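Local coordinates for glyoxylate-induced Protein (Pseudomonas aeruginosa, PDB 1SQ4), which is of uncertain function but is a two-barrel cupin that may act as a ureidoglycine aminohydrolase, at residues 174-179 with 202-207; 214-219 with 238-243; 224-229 with 247-252. All coordinates share one frame; numbering follows the deposited sequence.

Contacts 1 to 3 all belong to the second cupin half of the chain, but they join different elements. Contact 2 pairs two strands of the large sheet near the chain centre; contact 3 pairs two strands of the small sheet across from it, about 12 Å away between centres. Both are buried and rest on antiparallel backbone hydrogen bonds, yet contact 2 adds mostly apolar side chains, whereas contact 3, farther out at about 19 Å from the chain centre, adds a tyrosine-glutamine bond and reaches subunit interfaces. Contact 1 is only partly buried and bridges the two sheets without a hydrogen bond, through one tryptophan; its 202-207 segment is bonded along 247-252 of contact 3.

Contact 1: 174-179 with 202-207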
loop_
_atom_site.group_PDB
_atom_site.type_symbol
_atom_site.label_atom_id
_atom_site.label_comp_id
_atom_site.label_asym_id
_atom_site.label_seq_id
_atom_site.Cartn_x
_atom_site.Cartn_y
_atom_site.Cartn_z
ATOM N N GLY A 174 -8.399 -35.943 -14.133
ATOM C CA GLY A 174 -9.854 -35.921 -14.176
ATOM C C GLY A 174 -10.535 -35.389 -12.921
ATOM O O GLY A 174 -11.678 -35.753 -12.635
ATOM N N ARG A 175 -9.835 -34.531 -12.179
ATOM C CA ARG A 175 -10.355 -33.925 -10.949
ATOM C C ARG A 175 -11.032 -32.582 -11.245
ATOM O O ARG A 175 -11.429 -31.862 -10.329
ATOM C CB ARG A 175 -9.214 -33.673 -9.953
ATOM C CG ARG A 175 -8.956 -34.754 -8.907
ATOM C CD ARG A 175 -8.591 -36.108 -9.511
ATOM N NE ARG A 175 -7.961 -36.979 -8.517
ATOM C CZ ARG A 175 -8.544 -37.407 -7.399
ATOM N NH1 ARG A 175 -9.793 -37.057 -7.114
ATOM N NH2 ARG A 175 -7.856 -38.161 -6.546
ATOM N N TRP A 176 -11.157 -32.243 -12.520
ATOM C CA TRP A 176 -11.754 -30.979 -12.913
ATOM C C TRP A 176 -12.547 -31.219 -14.191
ATOM O O TRP A 176 -12.043 -31.817 -15.138
ATOM C CB TRP A 176 -10.629 -29.959 -13.121
ATOM C CG TRP A 176 -11.063 -28.592 -13.498
ATOM C CD1 TRP A 176 -12.179 -27.942 -13.071
ATOM C CD2 TRP A 176 -10.380 -27.687 -14.372
ATOM N NE1 TRP A 176 -12.241 -26.686 -13.629
ATOM C CE2 TRP A 176 -11.149 -26.505 -14.432
ATOM C CE3 TRP A 176 -9.196 -27.760 -15.111
ATOM C CZ2 TRP A 176 -10.772 -25.403 -15.204
ATOM C CZ3 TRP A 176 -8.820 -26.662 -15.881
ATOM C CH2 TRP A 176 -9.607 -25.502 -15.921
ATOM N N SER A 177 -13.797 -30.769 -14.210
ATOM C CA SER A 177 -14.657 -30.969 -15.367
ATOM C C SER A 177 -15.627 -29.811 -15.491
ATOM O O SER A 177 -15.683 -28.954 -14.617
ATOM C CB SER A 177 -15.441 -32.259 -15.199
ATOM O OG SER A 177 -16.246 -32.177 -14.033
ATOM N N THR A 178 -16.413 -29.807 -16.562
ATOM C CA THR A 178 -17.371 -28.740 -16.795
ATOM C C THR A 178 -18.655 -29.299 -17.395
ATOM O O THR A 178 -18.611 -30.159 -18.279
ATOM C CB THR A 178 -16.802 -27.704 -17.791
ATOM O OG1 THR A 178 -15.562 -27.194 -17.296
ATOM C CG2 THR A 178 -17.773 -26.560 -17.990
ATOM N N THR A 179 -19.801 -28.818 -16.923
ATOM C CA THR A 179 -21.061 -29.271 -17.479
ATOM C C THR A 179 -21.624 -28.142 -18.327
ATOM O O THR A 179 -21.831 -27.036 -17.840
ATOM C CB THR A 179 -22.063 -29.636 -16.386
ATOM O OG1 THR A 179 -23.227 -28.806 -16.508
ATOM C CG2 THR A 179 -21.439 -29.459 -15.017
ATOM N N GLY A 202 -6.547 -32.407 -6.111
ATOM C CA GLY A 202 -5.451 -31.512 -5.807
ATOM C C GLY A 202 -5.599 -30.081 -6.283
ATOM O O GLY A 202 -6.691 -29.501 -6.282
ATOM N N VAL A 203 -4.471 -29.519 -6.698
ATOM C CA VAL A 203 -4.410 -28.145 -7.154
ATOM C C VAL A 203 -4.782 -27.968 -8.618
ATOM O O VAL A 203 -4.757 -28.917 -9.406
ATOM C CB VAL A 203 -2.993 -27.571 -6.959
ATOM C CG1 VAL A 203 -3.045 -26.046 -6.919
ATOM C CG2 VAL A 203 -2.376 -28.140 -5.688
ATOM N N ILE A 204 -5.138 -26.733 -8.963
ATOM C CA ILE A 204 -5.488 -26.368 -10.323
ATOM C C ILE A 204 -4.846 -25.023 -10.621
ATOM O O ILE A 204 -5.471 -23.977 -10.474
ATOM C CB ILE A 204 -6.991 -26.224 -10.518
ATOM C CG1 ILE A 204 -7.699 -27.519 -10.132
ATOM C CG2 ILE A 204 -7.275 -25.855 -11.956
ATOM C CD1 ILE A 204 -7.860 -27.687 -8.630
ATOM N N PRO A 205 -3.579 -25.042 -11.046
ATOM C CA PRO A 205 -2.811 -23.842 -11.372
ATOM C C PRO A 205 -3.443 -22.932 -12.410
ATOM O O PRO A 205 -3.213 -21.728 -12.394
ATOM C CB PRO A 205 -1.471 -24.410 -11.820
ATOM C CG PRO A 205 -1.841 -25.747 -12.370
ATOM C CD PRO A 205 -2.797 -26.252 -11.345
ATOM N N PHE A 206 -4.224 -23.493 -13.321
ATOM C CA PHE A 206 -4.880 -22.671 -14.332
ATOM C C PHE A 206 -6.355 -23.049 -14.408
ATOM O O PHE A 206 -6.735 -23.985 -15.114
ATOM C CB PHE A 206 -4.215 -22.847 -15.700
ATOM C CG PHE A 206 -2.755 -22.471 -15.721
ATOM C CD1 PHE A 206 -1.782 -23.368 -15.286
ATOM C CD2 PHE A 206 -2.350 -21.213 -16.171
ATOM C CE1 PHE A 206 -0.426 -23.019 -15.297
ATOM C CE2 PHE A 206 -0.998 -20.854 -16.185
ATOM C CZ PHE A 206 -0.036 -21.759 -15.747
ATOM N N ALA A 207 -7.186 -22.321 -13.671
ATOM C CA ALA A 207 -8.610 -22.615 -13.647
ATOM C C ALA A 207 -9.429 -21.623 -14.454
ATOM O O ALA A 207 -10.666 -21.664 -14.436
ATOM C CB ALA A 207 -9.105 -22.657 -12.208
#
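Arg-175 and Trp-176 pass Gly-202 and Ile-204 at a distance too great for strand pairing, with the CA atoms of Trp-176 and Ile-204 8.2 Å apart, and no hydrogen bond links the two segments. The indole of Trp-176 spans the gap. Its CG lies anti to the backbone N (chi1 -179°), which carries the six-membered ring out from strand 176-179 toward the 202-207 segment. Ile-204 meets one face of this ring with its CG2 branch in a CH-pi contact: the methyl is 4.3 Å from the centroid of the six-membered ring and only 14° off its normal. The far rim of the indole runs on to the turn that follows, where Trp-176 CH2 comes 3.3 Å from Phe-206 O and 3.8 Å from Ala-207 CA, both approached obliquely. At the other end Arg-175 touches lightly, its CG 4.4 Å from Gly-202 N. The Phe-206 side chain leads away and makes a cation-pi contact with Arg-39 of a second subunit. Trp-176 also stacks with Phe-198, which Ile-204 touches as well, on strand 191-198. Strand 176-179 lies between strands 167-168 and 191-198 of the large sheet, while the weakly bonded strand 203-204 edges the small sheet beside strand 248-251; the indole wedges between the two.

Contact 2: 214-219 with 238-243; sequences HGLYVL and DFMWLR
In the large sheet of the second cupin barrel, His-214 to Tyr-217 pair with Leu-242 to Phe-239 as neighbouring antiparallel strands, the short strand axes 4.7 Å apart. His-214 and Leu-242 form a hydrogen-bonded pair, in which Leu-242 N reaches His-214 O at 3.2 Å. Leu-216 N gives to Met-240 O at 2.9 Å; the return bond from Met-240 N is less certain, because the place of Leu-216 O is not secure. One further bond, where strand 239-243 begins, runs from Val-218 N to Asp-238 O, also at 2.9 Å and almost in line with the C=O bond, beyond the oxygen. On the barrel-interior face, with His-214, the CD2 branch of Leu-216 meets Leu-242 CD1 at 3.6 Å and packs on the terminal methyl of selenomethionine Met-240, whose chain bends at chi3 (-67°) to bring CE back over Leu-216. The opposite face is aromatic. Trp-241 lays a ring face under the peptide, with His-214 O 3.5 Å above its plane, and the Phe-239 ring comes obliquely to Gly-215, CZ to CA 3.7 Å. Tyr-217 CB meets the edge of the Phe-239 ring. The Asp-238 carboxylate accepts from Lys-35 N and makes a salt bridge with Arg-23. The chemistry implies that the aromatic face packs against Pro-60, strand 69-76 and His-139 of the first cupin half, while on the face of His-214, Leu-216, Met-240 and Leu-242 the histidine, its ND1 bonded to Met-212 O, meets His-210 and Gln-248 in a cluster consistent with the metal pocket of related cupins.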
loop_
_atom_site.group_PDB
_atom_site.type_symbol
_atom_site.label_atom_id
_atom_site.label_comp_id
_atom_site.label_asym_id
_atom_site.label_seq_id
_atom_site.Cartn_x
_atom_site.Cartn_y
_atom_site.Cartn_z
ATOM N N HIS A 214 -16.367 -12.297 -16.332
ATOM C CA HIS A 214 -17.446 -13.236 -16.129
ATOM C C HIS A 214 -17.655 -13.473 -14.647
ATOM O O HIS A 214 -16.766 -13.214 -13.835
ATOM C CB HIS A 214 -17.189 -14.557 -16.849
ATOM C CG HIS A 214 -15.917 -15.235 -16.460
ATOM N ND1 HIS A 214 -14.680 -14.755 -16.828
ATOM C CD2 HIS A 214 -15.688 -16.368 -15.760
ATOM C CE1 HIS A 214 -13.742 -15.563 -16.371
ATOM N NE2 HIS A 214 -14.327 -16.550 -15.719
ATOM N N GLY A 215 -18.845 -13.951 -14.297
ATOM C CA GLY A 215 -19.155 -14.183 -12.904
ATOM C C GLY A 215 -19.085 -15.632 -12.511
ATOM O O GLY A 215 -19.220 -16.522 -13.347
ATOM N N LEU A 216 -18.861 -15.853 -11.221
ATOM C CA LEU A 216 -18.771 -17.185 -10.637
ATOM C C LEU A 216 -19.620 -17.198 -9.388
ATOM O O LEU A 216 -19.479 -16.319 -8.552
ATOM C CB LEU A 216 -17.328 -17.492 -10.245
ATOM C CG LEU A 216 -16.404 -18.061 -11.305
ATOM C CD1 LEU A 216 -16.669 -17.439 -12.654
ATOM C CD2 LEU A 216 -14.961 -17.813 -10.872
ATOM N N TYR A 217 -20.497 -18.185 -9.258
ATOM C CA TYR A 217 -21.337 -18.292 -8.065
ATOM C C TYR A 217 -21.173 -19.695 -7.498
ATOM O O TYR A 217 -21.609 -20.669 -8.103
ATOM C CB TYR A 217 -22.812 -18.030 -8.399
ATOM C CG TYR A 217 -23.719 -18.079 -7.190
ATOM C CD1 TYR A 217 -24.075 -19.290 -6.613
ATOM C CD2 TYR A 217 -24.172 -16.906 -6.585
ATOM C CE1 TYR A 217 -24.854 -19.339 -5.465
ATOM C CE2 TYR A 217 -24.958 -16.945 -5.431
ATOM C CZ TYR A 217 -25.293 -18.172 -4.880
ATOM O OH TYR A 217 -26.078 -18.230 -3.751
ATOM N N VAL A 218 -20.551 -19.802 -6.335
ATOM C CA VAL A 218 -20.330 -21.115 -5.755
ATOM C C VAL A 218 -21.639 -21.770 -5.331
ATOM O O VAL A 218 -22.322 -21.291 -4.432
ATOM C CB VAL A 218 -19.380 -21.028 -4.548
ATOM C CG1 VAL A 218 -18.998 -22.420 -4.088
ATOM C CG2 VAL A 218 -18.145 -20.229 -4.928
ATOM N N LEU A 219 -21.978 -22.872 -5.990
ATOM C CA LEU A 219 -23.195 -23.602 -5.684
ATOM C C LEU A 219 -22.998 -24.597 -4.546
ATOM O O LEU A 219 -23.903 -24.829 -3.746
ATOM C CB LEU A 219 -23.705 -24.366 -6.914
ATOM C CG LEU A 219 -24.373 -23.554 -8.024
ATOM C CD1 LEU A 219 -24.876 -24.478 -9.113
ATOM C CD2 LEU A 219 -25.515 -22.735 -7.439
ATOM N N ASP A 238 -21.026 -17.798 -2.074
ATOM C CA ASP A 238 -20.146 -16.687 -2.371
ATOM C C ASP A 238 -20.116 -16.465 -3.869
ATOM O O ASP A 238 -20.281 -17.401 -4.648
ATOM C CB ASP A 238 -18.729 -16.947 -1.846
ATOM C CG ASP A 238 -18.672 -17.032 -0.323
ATOM O OD1 ASP A 238 -19.674 -16.678 0.341
ATOM O OD2 ASP A 238 -17.618 -17.445 0.211
ATOM N N PHE A 239 -19.920 -15.209 -4.251
ATOM C CA PHE A 239 -19.868 -14.810 -5.644
ATOM C C PHE A 239 -18.536 -14.113 -5.928
ATOM O O PHE A 239 -18.093 -13.268 -5.148
ATOM C CB PHE A 239 -21.022 -13.850 -5.950
ATOM C CG PHE A 239 -21.058 -13.391 -7.374
ATOM C CD1 PHE A 239 -21.398 -14.275 -8.386
ATOM C CD2 PHE A 239 -20.686 -12.099 -7.714
ATOM C CE1 PHE A 239 -21.364 -13.890 -9.709
ATOM C CE2 PHE A 239 -20.649 -11.704 -9.042
ATOM C CZ PHE A 239 -20.986 -12.606 -10.042
HETATM N N MSE A 240 -17.894 -14.482 -7.036
HETATM C CA MSE A 240 -16.627 -13.875 -7.436
HETATM C C MSE A 240 -16.799 -13.267 -8.809
HETATM O O MSE A 240 -17.348 -13.908 -9.701
HETATM C CB MSE A 240 -15.507 -14.919 -7.508
HETATM C CG MSE A 240 -15.232 -15.676 -6.215
HETATM SE SE MSE A 240 -13.975 -17.138 -6.479
HETATM C CE MSE A 240 -15.019 -18.291 -7.597
ATOM N N TRP A 241 -16.334 -12.038 -8.980
ATOM C CA TRP A 241 -16.420 -11.370 -10.268
ATOM C C TRP A 241 -15.031 -11.099 -10.800
ATOM O O TRP A 241 -14.218 -10.485 -10.115
ATOM C CB TRP A 241 -17.167 -10.047 -10.151
ATOM C CG TRP A 241 -17.137 -9.277 -11.427
ATOM C CD1 TRP A 241 -16.334 -8.230 -11.728
ATOM C CD2 TRP A 241 -17.890 -9.562 -12.611
ATOM N NE1 TRP A 241 -16.534 -7.837 -13.030
ATOM C CE2 TRP A 241 -17.488 -8.636 -13.594
ATOM C CE3 TRP A 241 -18.872 -10.507 -12.930
ATOM C CZ2 TRP A 241 -18.020 -8.634 -14.876
ATOM C CZ3 TRP A 241 -19.402 -10.508 -14.203
ATOM C CH2 TRP A 241 -18.980 -9.572 -15.160
ATOM N N LEU A 242 -14.771 -11.547 -12.026
ATOM C CA LEU A 242 -13.471 -11.360 -12.667
ATOM C C LEU A 242 -13.503 -10.322 -13.789
ATOM O O LEU A 242 -14.396 -10.346 -14.632
ATOM C CB LEU A 242 -12.967 -12.689 -13.207
ATOM C CG LEU A 242 -12.416 -13.616 -12.124
ATOM C CD1 LEU A 242 -13.344 -14.777 -11.863
ATOM C CD2 LEU A 242 -11.051 -14.118 -12.586
ATOM N N ARG A 243 -12.506 -9.430 -13.793
ATOM C CA ARG A 243 -12.386 -8.334 -14.759
ATOM C C ARG A 243 -11.931 -8.673 -16.169
ATOM O O ARG A 243 -12.502 -8.166 -17.147
ATOM C CB ARG A 243 -11.455 -7.238 -14.218
ATOM C CG ARG A 243 -12.153 -6.039 -13.586
ATOM C CD ARG A 243 -12.099 -4.776 -14.455
ATOM N NE ARG A 243 -12.905 -3.697 -13.887
ATOM C CZ ARG A 243 -12.627 -3.091 -12.736
ATOM N NH1 ARG A 243 -13.415 -2.122 -12.277
ATOM N NH2 ARG A 243 -11.548 -3.446 -12.055
#

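Contact 3: 224-229 with 247-252; sequences VYRLNQ and PQACYS
Val-224, Arg-226 and Asn-228 bond to Tyr-251, Ala-249 and Pro-247 by a run of antiparallel backbone hydrogen bonds. Arg-226 and Ala-249 bond in both directions, and Ala-249 N meets Arg-226 O at 3.0 Å in the carbonyl plane, on a lone pair. At one end Asn-228 N reaches Pro-247 O, also at 3.0 Å; at the other, Val-224 N points almost straight at Tyr-251 O over 3.2 Å but from well above the carbonyl plane, and the return bond from Tyr-251 N is weak. The side-chain hydrogen bond runs from Tyr-225 OH to Gln-248 OE1, 3.0 Å, at the edge of the phenol ring, with ring and amide planes 52° apart. Tyr-225 OH also bonds Tyr-260 OH. These strands form the middle of the small sheet of the second cupin barrel, and Tyr-225 leans across the interior to Leu-216 and Met-240 on the large sheet. A sulfur-aromatic contact joins Cys-250 to Tyr-225: SG lies anti to its own N (chi1 -177°), obliquely beside the ring, 3.8 Å from CD1. Among apolar contacts, on the other face, Val-224 CB meets Tyr-251 CB at 3.9 Å and the CB atoms of Arg-226 and Ala-249 touch; at the end of the pairing Asn-228 lies alongside the Pro-247 ring. Val-224 packs on Tyr-251 of a third subunit and Tyr-251 on its Val-224, while Pro-247 and Asn-228 rest on Ala-24 of a second.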
loop_
_atom_site.group_PDB
_atom_site.type_symbol
_atom_site.label_atom_id
_atom_site.label_comp_id
_atom_site.label_asym_id
_atom_site.label_seq_id
_atom_site.Cartn_x
_atom_site.Cartn_y
_atom_site.Cartn_z
ATOM N N VAL A 224 -9.936 -22.927 -1.624
ATOM C CA VAL A 224 -9.057 -21.780 -1.533
ATOM C C VAL A 224 -8.815 -21.434 -2.988
ATOM O O VAL A 224 -8.129 -22.162 -3.705
ATOM C CB VAL A 224 -7.720 -22.131 -0.846
ATOM C CG1 VAL A 224 -6.831 -20.888 -0.755
ATOM C CG2 VAL A 224 -7.990 -22.677 0.541
ATOM N N TYR A 225 -9.417 -20.337 -3.428
ATOM C CA TYR A 225 -9.304 -19.905 -4.811
ATOM C C TYR A 225 -8.293 -18.793 -4.884
ATOM O O TYR A 225 -8.188 -17.963 -3.985
ATOM C CB TYR A 225 -10.652 -19.385 -5.305
ATOM C CG TYR A 225 -10.920 -19.567 -6.781
ATOM C CD1 TYR A 225 -11.351 -20.794 -7.278
ATOM C CD2 TYR A 225 -10.808 -18.496 -7.672
ATOM C CE1 TYR A 225 -11.675 -20.953 -8.618
ATOM C CE2 TYR A 225 -11.128 -18.647 -9.020
ATOM C CZ TYR A 225 -11.563 -19.879 -9.481
ATOM O OH TYR A 225 -11.898 -20.039 -10.799
ATOM N N ARG A 226 -7.555 -18.771 -5.975
ATOM C CA ARG A 226 -6.547 -17.756 -6.181
ATOM C C ARG A 226 -7.031 -16.774 -7.247
ATOM O O ARG A 226 -7.173 -17.142 -8.410
ATOM C CB ARG A 226 -5.260 -18.446 -6.624
ATOM C CG ARG A 226 -4.132 -17.532 -7.037
ATOM C CD ARG A 226 -3.543 -16.846 -5.842
ATOM N NE ARG A 226 -2.290 -16.161 -6.154
ATOM C CZ ARG A 226 -1.142 -16.769 -6.434
ATOM N NH1 ARG A 226 -1.074 -18.093 -6.448
ATOM N NH2 ARG A 226 -0.054 -16.047 -6.685
ATOM N N LEU A 227 -7.311 -15.538 -6.853
ATOM C CA LEU A 227 -7.746 -14.518 -7.808
ATOM C C LEU A 227 -6.611 -13.512 -7.923
ATOM O O LEU A 227 -6.366 -12.733 -7.007
ATOM C CB LEU A 227 -9.011 -13.817 -7.310
ATOM C CG LEU A 227 -10.235 -14.724 -7.102
ATOM C CD1 LEU A 227 -11.207 -14.079 -6.129
ATOM C CD2 LEU A 227 -10.900 -15.015 -8.437
ATOM N N ASN A 228 -5.897 -13.553 -9.039
ATOM C CA ASN A 228 -4.791 -12.638 -9.269
ATOM C C ASN A 228 -3.842 -12.438 -8.083
ATOM O O ASN A 228 -3.950 -11.449 -7.368
ATOM C CB ASN A 228 -5.349 -11.275 -9.696
ATOM C CG ASN A 228 -4.264 -10.236 -9.900
ATOM O OD1 ASN A 228 -3.268 -10.491 -10.573
ATOM N ND2 ASN A 228 -4.455 -9.059 -9.331
ATOM N N GLN A 229 -2.914 -13.358 -7.858
ATOM C CA GLN A 229 -1.960 -13.175 -6.762
ATOM C C GLN A 229 -2.559 -13.178 -5.351
ATOM O O GLN A 229 -1.838 -12.999 -4.369
ATOM C CB GLN A 229 -1.195 -11.860 -6.969
ATOM C CG GLN A 229 -0.308 -11.861 -8.182
ATOM C CD GLN A 229 0.846 -12.827 -8.034
ATOM O OE1 GLN A 229 1.859 -12.518 -7.384
ATOM N NE2 GLN A 229 0.692 -14.023 -8.605
ATOM N N PRO A 247 -5.846 -13.795 -13.389
ATOM C CA PRO A 247 -5.434 -15.185 -13.168
ATOM C C PRO A 247 -6.372 -15.932 -12.212
ATOM O O PRO A 247 -6.899 -15.352 -11.261
ATOM C CB PRO A 247 -4.024 -15.036 -12.601
ATOM C CG PRO A 247 -3.548 -13.758 -13.221
ATOM C CD PRO A 247 -4.744 -12.870 -13.079
ATOM N N GLN A 248 -6.577 -17.219 -12.475
ATOM C CA GLN A 248 -7.454 -18.042 -11.648
ATOM C C GLN A 248 -6.842 -19.390 -11.325
ATOM O O GLN A 248 -6.579 -20.198 -12.217
ATOM C CB GLN A 248 -8.774 -18.284 -12.366
ATOM C CG GLN A 248 -9.432 -17.046 -12.928
ATOM C CD GLN A 248 -10.766 -17.375 -13.549
ATOM O OE1 GLN A 248 -11.639 -17.914 -12.879
ATOM N NE2 GLN A 248 -10.936 -17.061 -14.828
ATOM N N ALA A 249 -6.629 -19.642 -10.044
ATOM C CA ALA A 249 -6.067 -20.912 -9.596
ATOM C C ALA A 249 -6.988 -21.425 -8.520
ATOM O O ALA A 249 -7.546 -20.653 -7.737
ATOM C CB ALA A 249 -4.683 -20.702 -9.036
ATOM N N CYS A 250 -7.146 -22.731 -8.464
ATOM C CA CYS A 250 -8.038 -23.277 -7.476
ATOM C C CYS A 250 -7.393 -24.335 -6.610
ATOM O O CYS A 250 -6.533 -25.080 -7.063
ATOM C CB CYS A 250 -9.277 -23.847 -8.161
ATOM S SG CYS A 250 -10.476 -24.465 -6.984
ATOM N N TYR A 251 -7.817 -24.395 -5.357
ATOM C CA TYR A 251 -7.273 -25.370 -4.429
ATOM C C TYR A 251 -8.450 -25.987 -3.690
ATOM O O TYR A 251 -8.689 -25.677 -2.530
ATOM C CB TYR A 251 -6.335 -24.677 -3.435
ATOM C CG TYR A 251 -5.157 -25.510 -2.974
ATOM C CD1 TYR A 251 -3.903 -25.393 -3.589
ATOM C CD2 TYR A 251 -5.293 -26.413 -1.921
ATOM C CE1 TYR A 251 -2.809 -26.160 -3.161
ATOM C CE2 TYR A 251 -4.217 -27.188 -1.482
ATOM C CZ TYR A 251 -2.976 -27.063 -2.103
ATOM O OH TYR A 251 -1.928 -27.866 -1.677
ATOM N N SER A 252 -9.197 -26.848 -4.368
ATOM C CA SER A 252 -10.349 -27.484 -3.748
ATOM C C SER A 252 -9.910 -28.699 -2.952
ATOM O O SER A 252 -9.607 -29.756 -3.520
ATOM C CB SER A 252 -11.345 -27.922 -4.809
ATOM O OG SER A 252 -10.770 -28.914 -5.630
#